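Local coordinates for protein LAIR1 ectodomain from antibody MGD21 (Homo sapiens, PDB 7JZI) that binds a Plasmodium falciparum RIFIN as the LAIR1-derived, immunoglobulin-like domain inserted in antibody MGD21, at residues Leu3-Ile8 and Trp86-Asp91. Residues are numbered along the deposited sequence; the frame is centred on the assembly and turned at random.
Sequences LPRPSI and WSEQSD
Pro6 packs its ring against the irregular backbone of 86-91: CD lies 3.2 Å from the carbonyl O of Glu88, and CG faces CB of Ser90 at 4.0 Å. This is the close, buried side of the contact. The Ser87 hydroxyl adds to it, its OG 4.0 Å from Pro6 CD. A chi1 of 78° sets that OG between its own backbone N and carbonyl carbon. From there it donates to Glu88 O at 2.9 Å. It also hydrogen-bonds with the backbone N of Tyr80. With an alanine here the hydroxyl goes, and both Glu88 O and the N-H of Tyr80 are likely to be left without it as a partner, with a gap opened beside the proline ring. Ser90 presents CB to Pro6 O, while its hydroxyl is engaged by the backbone N of Cys78. Both segments belong to the immunoglobulin domain, a two-sheet sandwich: 3-8 is the N-terminal stretch that runs into strand 7-11 of one sheet, and 86-91 is the irregular part of strand 85-97 of the other, so the contact joins the edge of one sheet to the other. At the start of 3-8, Leu3 brings CD1 to CB of Ser87 at 4.2 Å, a looser touch, with its side chain also on Tyr80. The more open side belongs to the exposed Arg5, whose CG stands anti to the backbone N (chi1 -159°) and whose extended chain carries the guanidinium over Gln89 O. Its NH2 forms a salt bridge with Glu88 OE1 at 2.8 Å, the two group planes 69° apart. Asp91, reaching in from the far end, completes the network with only a long salt bridge, OD2 to Arg5 NH1 at 3.8 Å.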
ATOM      1  N   LEU A   3     -16.621 -18.980   2.688  1.00121.98           N
ATOM      2  CA  LEU A   3     -15.245 -19.344   2.280  1.00102.93           C
ATOM      3  C   LEU A   3     -14.538 -20.007   3.455  1.00 92.47           C
ATOM      4  O   LEU A   3     -14.540 -19.441   4.550  1.00 96.85           O
ATOM      5  CB  LEU A   3     -14.516 -18.075   1.841  1.00 81.51           C
ATOM      6  CG  LEU A   3     -15.030 -17.415   0.566  1.00100.86           C
ATOM      7  CD1 LEU A   3     -14.179 -16.207   0.217  1.00 73.42           C
ATOM      8  CD2 LEU A   3     -15.035 -18.405  -0.587  1.00100.35           C
ATOM      9  N   PRO A   4     -13.940 -21.192   3.260  1.00 89.52           N
ATOM     10  CA  PRO A   4     -13.283 -21.888   4.346  1.00 93.89           C
ATOM     11  C   PRO A   4     -12.044 -21.180   4.907  1.00 95.12           C
ATOM     12  O   PRO A   4     -11.381 -20.486   4.194  1.00 78.70           O
ATOM     13  CB  PRO A   4     -12.913 -23.232   3.714  1.00 84.41           C
ATOM     14  CG  PRO A   4     -12.849 -22.957   2.236  1.00 79.71           C
ATOM     15  CD  PRO A   4     -13.938 -21.935   2.003  1.00 80.56           C
ATOM     16  N   ARG A   5     -11.780 -21.378   6.192  1.00 84.37           N
ATOM     17  CA  ARG A   5     -10.605 -20.759   6.839  1.00 87.91           C
ATOM     18  C   ARG A   5      -9.335 -21.259   6.148  1.00 88.30           C
ATOM     19  O   ARG A   5      -9.200 -22.482   6.047  1.00 86.31           O
ATOM     20  CB  ARG A   5     -10.544 -21.177   8.306  1.00102.76           C
ATOM     21  CG  ARG A   5      -9.720 -20.240   9.173  1.00107.27           C
ATOM     22  CD  ARG A   5      -9.466 -20.830  10.543  1.00127.12           C
ATOM     23  NE  ARG A   5      -9.145 -19.786  11.500  1.00124.91           N
ATOM     24  CZ  ARG A   5     -10.039 -19.192  12.279  1.00144.62           C
ATOM     25  NH1 ARG A   5      -9.659 -18.250  13.123  1.00131.10           N
ATOM     26  NH2 ARG A   5     -11.308 -19.551  12.214  1.00136.40           N
ATOM     27  N   PRO A   6      -8.385 -20.414   5.690  1.00 87.74           N
ATOM     28  CA  PRO A   6      -7.166 -20.942   5.074  1.00 78.64           C
ATOM     29  C   PRO A   6      -6.191 -21.368   6.164  1.00 69.09           C
ATOM     30  O   PRO A   6      -6.482 -21.281   7.355  1.00 80.15           O
ATOM     31  CB  PRO A   6      -6.634 -19.747   4.284  1.00 84.02           C
ATOM     32  CG  PRO A   6      -7.100 -18.569   5.090  1.00 73.11           C
ATOM     33  CD  PRO A   6      -8.465 -18.946   5.581  1.00 72.09           C
ATOM     34  N   SER A   7      -5.016 -21.826   5.737  1.00 62.23           N
ATOM     35  CA  SER A   7      -3.988 -22.223   6.685  1.00 79.96           C
ATOM     36  C   SER A   7      -2.606 -21.799   6.194  1.00 80.99           C
ATOM     37  O   SER A   7      -2.349 -21.685   4.993  1.00103.90           O
ATOM     38  CB  SER A   7      -4.038 -23.738   6.958  1.00 58.06           C
ATOM     39  OG  SER A   7      -3.664 -24.480   5.809  1.00102.32           O
ATOM     40  N   ILE A   8      -1.719 -21.589   7.162  1.00 68.73           N
ATOM     41  CA  ILE A   8      -0.315 -21.232   6.972  1.00 67.07           C
ATOM     42  C   ILE A   8       0.550 -22.389   7.437  1.00 62.46           C
ATOM     43  O   ILE A   8       0.221 -23.067   8.415  1.00 78.28           O
ATOM     44  CB  ILE A   8       0.071 -19.952   7.749  1.00 92.71           C
ATOM     45  CG1 ILE A   8       1.508 -19.496   7.388  1.00 89.83           C
ATOM     46  CG2 ILE A   8      -0.154 -20.133   9.278  1.00 77.74           C
ATOM     47  CD1 ILE A   8       1.726 -18.605   6.172  1.00103.06           C
ATOM     48  N   TRP A  86     -13.449 -11.204   0.616  1.00 79.67           N
ATOM     49  CA  TRP A  86     -12.200 -11.619   1.288  1.00 77.12           C
ATOM     50  C   TRP A  86     -12.566 -12.729   2.257  1.00 67.95           C
ATOM     51  O   TRP A  86     -13.703 -12.755   2.721  1.00 77.77           O
ATOM     52  CB  TRP A  86     -11.535 -10.454   2.020  1.00 76.01           C
ATOM     53  CG  TRP A  86     -10.622  -9.595   1.206  1.00 70.22           C
ATOM     54  CD1 TRP A  86     -10.903  -8.373   0.675  1.00 77.09           C
ATOM     55  CD2 TRP A  86      -9.255  -9.874   0.871  1.00 68.86           C
ATOM     56  NE1 TRP A  86      -9.810  -7.878   0.021  1.00 82.51           N
ATOM     57  CE2 TRP A  86      -8.785  -8.779   0.120  1.00 76.80           C
ATOM     58  CE3 TRP A  86      -8.390 -10.941   1.120  1.00 71.19           C
ATOM     59  CZ2 TRP A  86      -7.487  -8.725  -0.382  1.00 70.70           C
ATOM     60  CZ3 TRP A  86      -7.109 -10.889   0.619  1.00 65.28           C
ATOM     61  CH2 TRP A  86      -6.666  -9.794  -0.118  1.00 74.52           C
ATOM     62  N   SER A  87     -11.623 -13.606   2.542  1.00 64.69           N
ATOM     63  CA  SER A  87     -11.887 -14.731   3.417  1.00 62.29           C
ATOM     64  C   SER A  87     -11.612 -14.334   4.862  1.00 62.24           C
ATOM     65  O   SER A  87     -11.238 -13.204   5.163  1.00 74.54           O
ATOM     66  CB  SER A  87     -11.032 -15.930   3.018  1.00 65.79           C
ATOM     67  OG  SER A  87      -9.698 -15.790   3.472  1.00 72.77           O
ATOM     68  N   GLU A  88     -11.831 -15.272   5.770  1.00 72.63           N
ATOM     69  CA  GLU A  88     -11.411 -15.125   7.149  1.00 64.26           C
ATOM     70  C   GLU A  88      -9.904 -15.347   7.217  1.00 76.22           C
ATOM     71  O   GLU A  88      -9.312 -15.966   6.330  1.00 85.50           O
ATOM     72  CB  GLU A  88     -12.172 -16.119   8.030  1.00 76.00           C
ATOM     73  CG  GLU A  88     -12.050 -15.922   9.515  1.00103.35           C
ATOM     74  CD  GLU A  88     -12.933 -16.892  10.282  1.00127.59           C
ATOM     75  OE1 GLU A  88     -12.605 -17.224  11.442  1.00141.84           O
ATOM     76  OE2 GLU A  88     -13.936 -17.349   9.689  1.00121.18           O
ATOM     77  N   GLN A  89      -9.273 -14.833   8.269  1.00 74.31           N
ATOM     78  CA  GLN A  89      -7.833 -15.015   8.375  1.00 81.61           C
ATOM     79  C   GLN A  89      -7.503 -16.367   8.989  1.00 71.51           C
ATOM     80  O   GLN A  89      -8.296 -16.949   9.731  1.00 88.34           O
ATOM     81  CB  GLN A  89      -7.172 -13.907   9.215  1.00 78.96           C
ATOM     82  CG  GLN A  89      -7.469 -12.462   8.829  1.00 67.94           C
ATOM     83  CD  GLN A  89      -8.579 -11.817   9.614  1.00 77.62           C
ATOM     84  OE1 GLN A  89      -9.423 -12.490  10.208  1.00 93.32           O
ATOM     85  NE2 GLN A  89      -8.610 -10.495   9.588  1.00 68.96           N
ATOM     86  N   SER A  90      -6.316 -16.871   8.659  1.00 60.44           N
ATOM     87  CA  SER A  90      -5.866 -18.130   9.222  1.00 59.58           C
ATOM     88  C   SER A  90      -5.300 -17.903  10.623  1.00 79.61           C
ATOM     89  O   SER A  90      -5.123 -16.770  11.073  1.00 79.64           O
ATOM     90  CB  SER A  90      -4.807 -18.760   8.329  1.00 70.33           C
ATOM     91  OG  SER A  90      -3.707 -17.879   8.157  1.00 85.88           O
ATOM     92  N   ASP A  91      -4.999 -19.002  11.308  1.00 81.87           N
ATOM     93  CA  ASP A  91      -4.351 -18.930  12.604  1.00 64.54           C
ATOM     94  C   ASP A  91      -2.936 -18.388  12.442  1.00 82.12           C
ATOM     95  O   ASP A  91      -2.325 -18.495  11.375  1.00 84.11           O
ATOM     96  CB  ASP A  91      -4.309 -20.303  13.261  1.00 74.66           C
ATOM     97  CG  ASP A  91      -5.645 -20.715  13.808  1.00 74.95           C
ATOM     98  OD1 ASP A  91      -5.950 -21.926  13.785  1.00 94.56           O
ATOM     99  OD2 ASP A  91      -6.403 -19.824  14.247  1.00 99.25           O
TER